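Local coordinates for tetratricopeptide TPR_2 repeat protein (Thermobaculum terrenum, PDB 5DJS) that belongs to glycosyl transferase family 41, joining tetratricopeptide repeats to a GT-B-type region that holds uridine-5'-diphosphate in this model, at residues P154-I165 and Y512-C520. The protein carries 1 engineered substitution. Numbering follows the deposited sequence.
Sequences PVDPDPHRRLRI and YRRMWRDAC
The loop 154-162 wraps over one side of helix 512-520, with Pro157 CA 5.1 Å from Cys520 CA and Pro159 CA 5.0 Å from Arg517 CA, and then runs into strand 163-165, whose axis makes 119° with that of the helix. Trp516 fills the bend of this loop. Its indole reaches across to the loop because chi1 (177°) sends CG away from the backbone N, and Trp516 NE1 donates to Asp158 O at 2.9 Å. That bond is nearly straight and lies in the ring plane, though NE1 sits above the carbonyl plane. Leu163 CD1 sits over the five-membered ring, 3.5 Å from its centroid, in a CH-pi contact; Cys520 SG lies over the opposite face. At the far end of the indole, Pro154 CB packs on Trp516 CH2 at 3.5 Å. The guanidinium of Arg161 stands almost perpendicular to the indole, and its NH1 hydrogen-bonds back to Asp156 O, bracing the loop across the end of the ring. Arg513 provides the second polar grip. Its chain folds at chi2 and chi3, bringing NH1 to Pro159 O (3.0 Å) and Arg161 O (2.9 Å), both close to the guanidinium plane, while Leu163 CD2 covers one face of the group. Two loop carbonyls thus share NH1 and set how the guanidinium is turned. Toward the helix C-terminus Pro154 CG meets Ala519 CB at 3.6 Å; at the other end Ile165 CD1 touches the ring of Tyr512, whose hydroxyl is hydrogen-bonded to that of Tyr167. The contact joins helix 479-521, near the C-terminus, to the start of strand 163-169, the first strand of the N-terminal Rossmann-like half of the GT-B fold, where it runs between parallel strands 193-199 and 240-243, and Arg161 forms a salt bridge with Asp239 just before the latter.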
ATOM      1  N   PRO A 154      12.729  10.584  27.429  1.00 60.78           N
ATOM      2  CA  PRO A 154      12.058  11.721  26.790  1.00 61.50           C
ATOM      3  C   PRO A 154      12.253  13.064  27.488  1.00 61.09           C
ATOM      4  O   PRO A 154      12.408  13.118  28.703  1.00 63.84           O
ATOM      5  CB  PRO A 154      10.580  11.331  26.859  1.00 61.89           C
ATOM      6  CG  PRO A 154      10.589   9.852  26.829  1.00 61.88           C
ATOM      7  CD  PRO A 154      11.835   9.413  27.533  1.00 60.33           C
ATOM      8  N   VAL A 155      12.195  14.130  26.703  1.00 58.81           N
ATOM      9  CA  VAL A 155      12.290  15.492  27.211  1.00 59.85           C
ATOM     10  C   VAL A 155      10.934  15.919  27.788  1.00 60.30           C
ATOM     11  O   VAL A 155       9.903  15.701  27.152  1.00 65.59           O
ATOM     12  CB  VAL A 155      12.663  16.471  26.081  1.00 59.13           C
ATOM     13  CG1 VAL A 155      12.740  17.888  26.618  1.00 57.68           C
ATOM     14  CG2 VAL A 155      13.985  16.086  25.433  1.00 55.08           C
ATOM     15  N   ASP A 156      10.948  16.572  28.955  1.00 57.81           N
ATOM     16  CA  ASP A 156       9.727  16.849  29.728  1.00 56.25           C
ATOM     17  C   ASP A 156       8.922  15.547  29.855  1.00 51.92           C
ATOM     18  O   ASP A 156       7.829  15.436  29.293  1.00 53.63           O
ATOM     19  CB  ASP A 156       8.904  18.003  29.088  1.00 55.83           C
ATOM     20  CG  ASP A 156       7.737  18.505  29.983  1.00 58.53           C
ATOM     21  OD1 ASP A 156       7.592  18.064  31.161  1.00 55.84           O
ATOM     22  OD2 ASP A 156       6.964  19.366  29.490  1.00 55.60           O
ATOM     23  N   PRO A 157       9.470  14.549  30.575  1.00 47.13           N
ATOM     24  CA  PRO A 157       8.780  13.260  30.688  1.00 48.32           C
ATOM     25  C   PRO A 157       7.615  13.300  31.681  1.00 48.08           C
ATOM     26  O   PRO A 157       7.627  12.627  32.711  1.00 51.16           O
ATOM     27  CB  PRO A 157       9.895  12.302  31.133  1.00 48.44           C
ATOM     28  CG  PRO A 157      10.837  13.167  31.898  1.00 47.12           C
ATOM     29  CD  PRO A 157      10.755  14.550  31.302  1.00 46.44           C
ATOM     30  N   ASP A 158       6.600  14.075  31.327  1.00 49.50           N
ATOM     31  CA  ASP A 158       5.398  14.246  32.119  1.00 51.61           C
ATOM     32  C   ASP A 158       4.395  13.296  31.469  1.00 54.86           C
ATOM     33  O   ASP A 158       3.968  13.554  30.340  1.00 56.05           O
ATOM     34  CB  ASP A 158       4.937  15.712  32.034  1.00 50.38           C
ATOM     35  CG  ASP A 158       3.675  16.003  32.840  1.00 49.99           C
ATOM     36  OD1 ASP A 158       3.124  15.098  33.517  1.00 49.69           O
ATOM     37  OD2 ASP A 158       3.237  17.174  32.794  1.00 48.54           O
ATOM     38  N   PRO A 159       4.030  12.183  32.152  1.00 56.01           N
ATOM     39  CA  PRO A 159       3.127  11.208  31.506  1.00 56.40           C
ATOM     40  C   PRO A 159       1.756  11.748  31.059  1.00 58.28           C
ATOM     41  O   PRO A 159       1.123  11.138  30.190  1.00 57.59           O
ATOM     42  CB  PRO A 159       2.951  10.120  32.581  1.00 56.49           C
ATOM     43  CG  PRO A 159       4.147  10.248  33.466  1.00 55.65           C
ATOM     44  CD  PRO A 159       4.473  11.713  33.482  1.00 55.93           C
ATOM     45  N   HIS A 160       1.315  12.872  31.635  1.00 59.82           N
ATOM     46  CA  HIS A 160      -0.025  13.412  31.394  1.00 60.43           C
ATOM     47  C   HIS A 160      -0.074  14.642  30.502  1.00 58.50           C
ATOM     48  O   HIS A 160      -1.162  15.064  30.153  1.00 61.30           O
ATOM     49  CB  HIS A 160      -0.703  13.734  32.736  1.00 65.05           C
ATOM     50  CG  HIS A 160      -0.674  12.594  33.711  1.00 70.56           C
ATOM     51  ND1 HIS A 160      -1.412  11.441  33.531  1.00 74.90           N
ATOM     52  CD2 HIS A 160       0.023  12.418  34.859  1.00 73.55           C
ATOM     53  CE1 HIS A 160      -1.173  10.606  34.528  1.00 75.13           C
ATOM     54  NE2 HIS A 160      -0.307  11.175  35.349  1.00 76.98           N
ATOM     55  N   ARG A 161       1.066  15.219  30.121  1.00 59.33           N
ATOM     56  CA  ARG A 161       1.056  16.470  29.326  1.00 58.55           C
ATOM     57  C   ARG A 161       0.552  16.284  27.894  1.00 56.84           C
ATOM     58  O   ARG A 161       0.457  15.159  27.388  1.00 54.40           O
ATOM     59  CB  ARG A 161       2.437  17.148  29.295  1.00 58.44           C
ATOM     60  CG  ARG A 161       3.528  16.386  28.551  1.00 59.81           C
ATOM     61  CD  ARG A 161       4.795  17.205  28.400  1.00 59.64           C
ATOM     62  NE  ARG A 161       5.074  17.495  26.994  1.00 60.26           N
ATOM     63  CZ  ARG A 161       5.982  16.884  26.224  1.00 57.86           C
ATOM     64  NH1 ARG A 161       6.769  15.915  26.679  1.00 53.42           N
ATOM     65  NH2 ARG A 161       6.109  17.273  24.960  1.00 58.67           N
ATOM     66  N   ARG A 162       0.238  17.407  27.250  1.00 54.30           N
ATOM     67  CA  ARG A 162      -0.169  17.395  25.850  1.00 54.15           C
ATOM     68  C   ARG A 162       1.010  16.897  25.002  1.00 53.39           C
ATOM     69  O   ARG A 162       2.129  17.400  25.130  1.00 53.57           O
ATOM     70  CB  ARG A 162      -0.660  18.783  25.395  1.00 53.19           C
ATOM     71  CG  ARG A 162      -0.831  18.919  23.880  1.00 54.15           C
ATOM     72  CD  ARG A 162      -2.018  19.763  23.446  1.00 53.79           C
ATOM     73  NE  ARG A 162      -1.638  21.018  22.798  1.00 53.69           N
ATOM     74  CZ  ARG A 162      -2.129  21.493  21.645  1.00 57.56           C
ATOM     75  NH1 ARG A 162      -3.048  20.840  20.930  1.00 57.95           N
ATOM     76  NH2 ARG A 162      -1.684  22.663  21.187  1.00 60.00           N
ATOM     77  N   LEU A 163       0.740  15.901  24.160  1.00 52.24           N
ATOM     78  CA  LEU A 163       1.757  15.268  23.304  1.00 52.20           C
ATOM     79  C   LEU A 163       1.711  15.822  21.888  1.00 52.89           C
ATOM     80  O   LEU A 163       0.645  16.144  21.379  1.00 55.43           O
ATOM     81  CB  LEU A 163       1.544  13.754  23.251  1.00 50.93           C
ATOM     82  CG  LEU A 163       2.284  12.834  24.230  1.00 53.92           C
ATOM     83  CD1 LEU A 163       2.712  13.505  25.528  1.00 57.10           C
ATOM     84  CD2 LEU A 163       1.423  11.611  24.516  1.00 52.72           C
ATOM     85  N   ARG A 164       2.875  15.926  21.255  1.00 51.84           N
ATOM     86  CA  ARG A 164       2.968  16.330  19.854  1.00 51.43           C
ATOM     87  C   ARG A 164       3.186  15.094  19.014  1.00 49.22           C
ATOM     88  O   ARG A 164       4.149  14.354  19.250  1.00 52.33           O
ATOM     89  CB  ARG A 164       4.129  17.281  19.649  1.00 51.27           C
ATOM     90  CG  ARG A 164       3.878  18.627  20.263  1.00 49.91           C
ATOM     91  CD  ARG A 164       5.134  19.442  20.190  1.00 51.31           C
ATOM     92  NE  ARG A 164       4.884  20.813  20.607  1.00 54.71           N
ATOM     93  CZ  ARG A 164       5.825  21.682  20.964  1.00 54.99           C
ATOM     94  NH1 ARG A 164       7.120  21.356  20.961  1.00 59.40           N
ATOM     95  NH2 ARG A 164       5.466  22.888  21.343  1.00 52.39           N
ATOM     96  N   ILE A 165       2.293  14.871  18.052  1.00 45.42           N
ATOM     97  CA  ILE A 165       2.376  13.724  17.147  1.00 45.15           C
ATOM     98  C   ILE A 165       2.770  14.196  15.757  1.00 41.39           C
ATOM     99  O   ILE A 165       2.190  15.140  15.218  1.00 38.41           O
ATOM    100  CB  ILE A 165       1.053  12.932  17.058  1.00 49.05           C
ATOM    101  CG1 ILE A 165       0.613  12.460  18.449  1.00 52.31           C
ATOM    102  CG2 ILE A 165       1.222  11.711  16.159  1.00 50.66           C
ATOM    103  CD1 ILE A 165      -0.836  12.038  18.512  1.00 55.48           C
ATOM    104  N   TYR A 512      -1.057   5.490  21.951  1.00 44.01           N
ATOM    105  CA  TYR A 512      -0.013   6.536  22.021  1.00 41.63           C
ATOM    106  C   TYR A 512       0.324   6.943  23.464  1.00 43.59           C
ATOM    107  O   TYR A 512       1.487   7.148  23.801  1.00 47.74           O
ATOM    108  CB  TYR A 512      -0.429   7.811  21.269  1.00 39.25           C
ATOM    109  CG  TYR A 512      -0.515   7.748  19.750  1.00 37.64           C
ATOM    110  CD1 TYR A 512       0.188   6.790  18.995  1.00 36.55           C
ATOM    111  CD2 TYR A 512      -1.281   8.692  19.058  1.00 35.25           C
ATOM    112  CE1 TYR A 512       0.094   6.762  17.607  1.00 35.85           C
ATOM    113  CE2 TYR A 512      -1.375   8.676  17.675  1.00 36.13           C
ATOM    114  CZ  TYR A 512      -0.686   7.716  16.949  1.00 36.56           C
ATOM    115  OH  TYR A 512      -0.795   7.714  15.574  1.00 33.73           O
ATOM    116  N   ARG A 513      -0.699   7.081  24.300  1.00 45.74           N
ATOM    117  CA  ARG A 513      -0.510   7.468  25.696  1.00 47.06           C
ATOM    118  C   ARG A 513       0.274   6.408  26.472  1.00 47.01           C
ATOM    119  O   ARG A 513       1.135   6.738  27.278  1.00 46.23           O
ATOM    120  CB  ARG A 513      -1.872   7.739  26.367  1.00 46.02           C
ATOM    121  CG  ARG A 513      -1.809   8.318  27.783  1.00 45.25           C
ATOM    122  CD  ARG A 513      -1.047   9.639  27.886  1.00 44.68           C
ATOM    123  NE  ARG A 513      -1.568  10.692  27.006  1.00 42.53           N
ATOM    124  CZ  ARG A 513      -1.126  11.949  26.983  1.00 41.85           C
ATOM    125  NH1 ARG A 513      -0.142  12.348  27.794  1.00 41.15           N
ATOM    126  NH2 ARG A 513      -1.669  12.825  26.136  1.00 43.58           N
ATOM    127  N   ARG A 514      -0.027   5.141  26.222  1.00 49.55           N
ATOM    128  CA  ARG A 514       0.616   4.051  26.944  1.00 55.11           C
ATOM    129  C   ARG A 514       2.042   3.812  26.445  1.00 54.71           C
ATOM    130  O   ARG A 514       2.892   3.361  27.208  1.00 50.40           O
ATOM    131  CB  ARG A 514      -0.260   2.794  26.896  1.00 62.71           C
ATOM    132  CG  ARG A 514      -1.492   2.943  27.797  1.00 75.91           C
ATOM    133  CD  ARG A 514      -2.705   2.114  27.379  1.00 83.55           C
ATOM    134  NE  ARG A 514      -2.333   0.758  26.990  1.00 90.07           N
ATOM    135  CZ  ARG A 514      -1.985  -0.223  27.828  1.00100.04           C
ATOM    136  NH1 ARG A 514      -1.953  -0.036  29.152  1.00102.22           N
ATOM    137  NH2 ARG A 514      -1.660  -1.416  27.331  1.00105.57           N
ATOM    138  N   MET A 515       2.300   4.130  25.175  1.00 54.87           N
ATOM    139  CA  MET A 515       3.667   4.210  24.646  1.00 54.39           C
ATOM    140  C   MET A 515       4.462   5.301  25.367  1.00 55.05           C
ATOM    141  O   MET A 515       5.633   5.105  25.713  1.00 55.16           O
ATOM    142  CB  MET A 515       3.673   4.564  23.149  1.00 52.66           C
ATOM    143  CG  MET A 515       3.149   3.513  22.183  1.00 52.03           C
ATOM    144  SD  MET A 515       2.921   4.237  20.533  1.00 44.21           S
ATOM    145  CE  MET A 515       1.620   3.179  19.908  1.00 47.06           C
ATOM    146  N   TRP A 516       3.826   6.458  25.538  1.00 55.11           N
ATOM    147  CA  TRP A 516       4.446   7.612  26.184  1.00 59.62           C
ATOM    148  C   TRP A 516       4.672   7.392  27.684  1.00 60.70           C
ATOM    149  O   TRP A 516       5.760   7.673  28.185  1.00 59.47           O
ATOM    150  CB  TRP A 516       3.620   8.878  25.949  1.00 61.50           C
ATOM    151  CG  TRP A 516       4.178  10.074  26.638  1.00 63.21           C
ATOM    152  CD1 TRP A 516       3.702  10.650  27.768  1.00 66.93           C
ATOM    153  CD2 TRP A 516       5.331  10.832  26.254  1.00 66.13           C
ATOM    154  NE1 TRP A 516       4.476  11.728  28.117  1.00 70.00           N
ATOM    155  CE2 TRP A 516       5.484  11.864  27.202  1.00 68.72           C
ATOM    156  CE3 TRP A 516       6.249  10.742  25.200  1.00 66.63           C
ATOM    157  CZ2 TRP A 516       6.515  12.803  27.132  1.00 67.22           C
ATOM    158  CZ3 TRP A 516       7.282  11.678  25.132  1.00 66.91           C
ATOM    159  CH2 TRP A 516       7.402  12.697  26.093  1.00 66.85           C
ATOM    160  N   ARG A 517       3.658   6.892  28.391  1.00 64.44           N
ATOM    161  CA  ARG A 517       3.826   6.549  29.804  1.00 68.84           C
ATOM    162  C   ARG A 517       5.045   5.648  29.970  1.00 65.25           C
ATOM    163  O   ARG A 517       5.917   5.954  30.771  1.00 66.29           O
ATOM    164  CB  ARG A 517       2.572   5.884  30.415  1.00 75.34           C
ATOM    165  CG  ARG A 517       2.841   5.191  31.764  1.00 83.50           C
ATOM    166  CD  ARG A 517       1.609   4.929  32.625  1.00 89.58           C
ATOM    167  NE  ARG A 517       0.473   4.387  31.874  1.00 95.79           N
ATOM    168  CZ  ARG A 517      -0.584   5.083  31.437  1.00100.54           C
ATOM    169  NH1 ARG A 517      -0.710   6.398  31.653  1.00100.53           N
ATOM    170  NH2 ARG A 517      -1.539   4.448  30.760  1.00100.46           N
ATOM    171  N   ASP A 518       5.099   4.563  29.198  1.00 64.77           N
ATOM    172  CA  ASP A 518       6.202   3.583  29.265  1.00 65.29           C
ATOM    173  C   ASP A 518       7.589   4.163  28.954  1.00 61.52           C
ATOM    174  O   ASP A 518       8.586   3.683  29.491  1.00 59.75           O
ATOM    175  CB  ASP A 518       5.930   2.376  28.348  1.00 66.93           C
ATOM    176  CG  ASP A 518       4.837   1.455  28.884  1.00 70.09           C
ATOM    177  OD1 ASP A 518       3.965   1.906  29.660  1.00 73.11           O
ATOM    178  OD2 ASP A 518       4.843   0.266  28.511  1.00 70.77           O
ATOM    179  N   ALA A 519       7.649   5.178  28.093  1.00 58.91           N
ATOM    180  CA  ALA A 519       8.910   5.863  27.790  1.00 60.26           C
ATOM    181  C   ALA A 519       9.405   6.686  28.986  1.00 63.51           C
ATOM    182  O   ALA A 519      10.591   6.646  29.321  1.00 62.30           O
ATOM    183  CB  ALA A 519       8.756   6.748  26.559  1.00 59.61           C
ATOM    184  N   CYS A 520       8.489   7.420  29.622  1.00 68.39           N
ATOM    185  CA  CYS A 520       8.785   8.172  30.853  1.00 71.93           C
ATOM    186  C   CYS A 520       9.063   7.236  32.037  1.00 77.02           C
ATOM    187  O   CYS A 520      10.115   7.323  32.660  1.00 75.62           O
ATOM    188  CB  CYS A 520       7.628   9.121  31.193  1.00 69.41           C
ATOM    189  SG  CYS A 520       7.120  10.195  29.828  1.00 68.19           S
TER